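Local atomic coordinates of Sn-glycerol-3-phosphate ABC transporter substrate-binding protein UspB (Mycobacterium tuberculosis, PDB entry 4MFI), a protein that probably binds glycerophosphocholine outside the cytoplasmic membrane and delivers it to an ABC transporter for import into the cell. Residues 155-160 with 266-271. Sequence-based numbering, arbitrary orientation.
Sequences PLFYYN and LASAVA
Tyr-158 and Ala-269 form the central hydrogen-bonded pair of an antiparallel ladder, a compact example of two strands joined through backbone bonds while their side chains divide between the two faces of a sheet. Tyr-158 N meets Ala-269 O at 2.9 Å in an almost straight bond (169°), and Ala-269 N returns one to Tyr-158 O. Leu-156 and Ala-271 repeat the reciprocal pair, though Leu-156 N reaches Ala-271 O along a more bent path (138°). At the far end Asn-160 N binds Ala-267 O at 2.8 Å, just before Ser-268 enters its strand. A water extends this end, accepting from Asn-160 ND2 and donating to Leu-266 O, while Asn-160 OD1 caps Ala-163 N at the start of helix 161-166.

Between these rungs Phe-157 and Val-270 make a non-hydrogen-bonded pair, and Val-270 CA turns its hydrogen to Leu-156 O at 3.3 Å. On the face they share, Val-270 CG2 lies 3.9 Å from Phe-157 CD2, the two side chains crossing at about a right angle; the other methyl, CG1, packs on Pro-155 CB at 3.6 Å. The far side of the phenyl ring approaches Ser-268 CB obliquely. On the opposite face, the Tyr-158 ring leans over toward strand 268-271: with CG beside the backbone N (chi1 -66°), it presents an edge to Ala-269 O and sets CE2 3.8 Å from Ala-271 CB. Its hydroxyl bonds Ser-272 O.

Ile-257 of helix 257-262 packs on Ala-269 and Ala-271, on the Tyr-158 face, whereas Phe-180 of helix 177-191 meets Phe-157 edge-to-face on the other. Strand 144-160 is an inner strand here, with 268-272 along one edge and 287-290 along the other, and helices cover both faces of the sheet in this alpha/beta domain.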
# COMPACT_ATOMS: atom_id res chain seq x y z
N PRO A 155 -5.76 -1.03 -2.36
CA PRO A 155 -6.95 -1.86 -2.18
C PRO A 155 -7.75 -1.98 -3.48
O PRO A 155 -7.62 -1.15 -4.39
CB PRO A 155 -7.75 -1.08 -1.13
CG PRO A 155 -6.71 -0.28 -0.39
CD PRO A 155 -5.77 0.15 -1.48
N LEU A 156 -8.57 -3.02 -3.55
CA LEU A 156 -9.39 -3.30 -4.71
C LEU A 156 -10.71 -3.88 -4.20
O LEU A 156 -10.72 -4.57 -3.17
CB LEU A 156 -8.68 -4.32 -5.60
CG LEU A 156 -9.15 -4.45 -7.04
CD1 LEU A 156 -9.00 -3.13 -7.77
CD2 LEU A 156 -8.34 -5.55 -7.74
N PHE A 157 -11.81 -3.60 -4.88
CA PHE A 157 -13.12 -4.11 -4.48
C PHE A 157 -13.43 -5.37 -5.30
O PHE A 157 -13.63 -5.30 -6.51
CB PHE A 157 -14.20 -3.03 -4.69
CG PHE A 157 -15.54 -3.37 -4.08
CD1 PHE A 157 -16.42 -4.24 -4.73
CD2 PHE A 157 -15.93 -2.80 -2.88
CE1 PHE A 157 -17.66 -4.56 -4.16
CE2 PHE A 157 -17.17 -3.10 -2.31
CZ PHE A 157 -18.03 -3.98 -2.95
N TYR A 158 -13.44 -6.52 -4.63
CA TYR A 158 -13.70 -7.79 -5.28
C TYR A 158 -15.17 -8.15 -5.10
O TYR A 158 -15.72 -7.99 -4.01
CB TYR A 158 -12.84 -8.89 -4.65
CG TYR A 158 -11.35 -8.72 -4.87
CD1 TYR A 158 -10.73 -9.32 -5.96
CD2 TYR A 158 -10.55 -8.00 -3.98
CE1 TYR A 158 -9.37 -9.20 -6.18
CE2 TYR A 158 -9.17 -7.87 -4.19
CZ TYR A 158 -8.59 -8.47 -5.30
OH TYR A 158 -7.23 -8.38 -5.53
N TYR A 159 -15.81 -8.66 -6.15
CA TYR A 159 -17.21 -9.07 -6.04
C TYR A 159 -17.55 -10.34 -6.79
O TYR A 159 -17.01 -10.62 -7.86
CB TYR A 159 -18.17 -7.93 -6.39
CG TYR A 159 -18.20 -7.47 -7.84
CD1 TYR A 159 -17.28 -6.55 -8.33
CD2 TYR A 159 -19.19 -7.93 -8.71
CE1 TYR A 159 -17.33 -6.12 -9.66
CE2 TYR A 159 -19.26 -7.49 -10.03
CZ TYR A 159 -18.32 -6.60 -10.50
OH TYR A 159 -18.39 -6.17 -11.81
N ASN A 160 -18.44 -11.11 -6.18
CA ASN A 160 -18.91 -12.39 -6.69
C ASN A 160 -20.07 -12.12 -7.66
O ASN A 160 -21.12 -11.61 -7.25
CB ASN A 160 -19.36 -13.22 -5.49
CG ASN A 160 -19.86 -14.59 -5.85
OD1 ASN A 160 -20.62 -14.77 -6.79
ND2 ASN A 160 -19.45 -15.58 -5.05
N LEU A 266 -17.64 -14.88 1.38
CA LEU A 266 -17.97 -13.46 1.28
C LEU A 266 -18.37 -13.13 -0.15
O LEU A 266 -17.65 -13.46 -1.09
CB LEU A 266 -16.75 -12.61 1.62
CG LEU A 266 -16.04 -12.91 2.94
CD1 LEU A 266 -14.74 -12.13 3.02
CD2 LEU A 266 -16.94 -12.60 4.14
N ALA A 267 -19.49 -12.42 -0.33
CA ALA A 267 -19.89 -12.00 -1.68
C ALA A 267 -19.00 -10.89 -2.23
O ALA A 267 -18.96 -10.66 -3.44
CB ALA A 267 -21.35 -11.55 -1.70
N SER A 268 -18.31 -10.18 -1.34
CA SER A 268 -17.44 -9.08 -1.73
C SER A 268 -16.47 -8.75 -0.61
O SER A 268 -16.69 -9.14 0.55
CB SER A 268 -18.26 -7.84 -2.12
OG SER A 268 -19.00 -7.33 -1.02
N ALA A 269 -15.42 -8.02 -0.95
CA ALA A 269 -14.38 -7.67 0.01
C ALA A 269 -13.46 -6.64 -0.58
O ALA A 269 -13.22 -6.64 -1.78
CB ALA A 269 -13.56 -8.91 0.38
N VAL A 270 -12.95 -5.74 0.26
CA VAL A 270 -11.83 -4.89 -0.11
C VAL A 270 -10.55 -5.55 0.37
O VAL A 270 -10.36 -5.78 1.57
CB VAL A 270 -11.97 -3.47 0.45
CG1 VAL A 270 -10.71 -2.65 0.16
CG2 VAL A 270 -13.19 -2.78 -0.13
N ALA A 271 -9.69 -5.89 -0.57
CA ALA A 271 -8.43 -6.54 -0.27
C ALA A 271 -7.35 -5.97 -1.18
O ALA A 271 -7.64 -5.17 -2.06
CB ALA A 271 -8.55 -8.05 -0.44
O HOH W 1 -17.37 -15.10 -3.12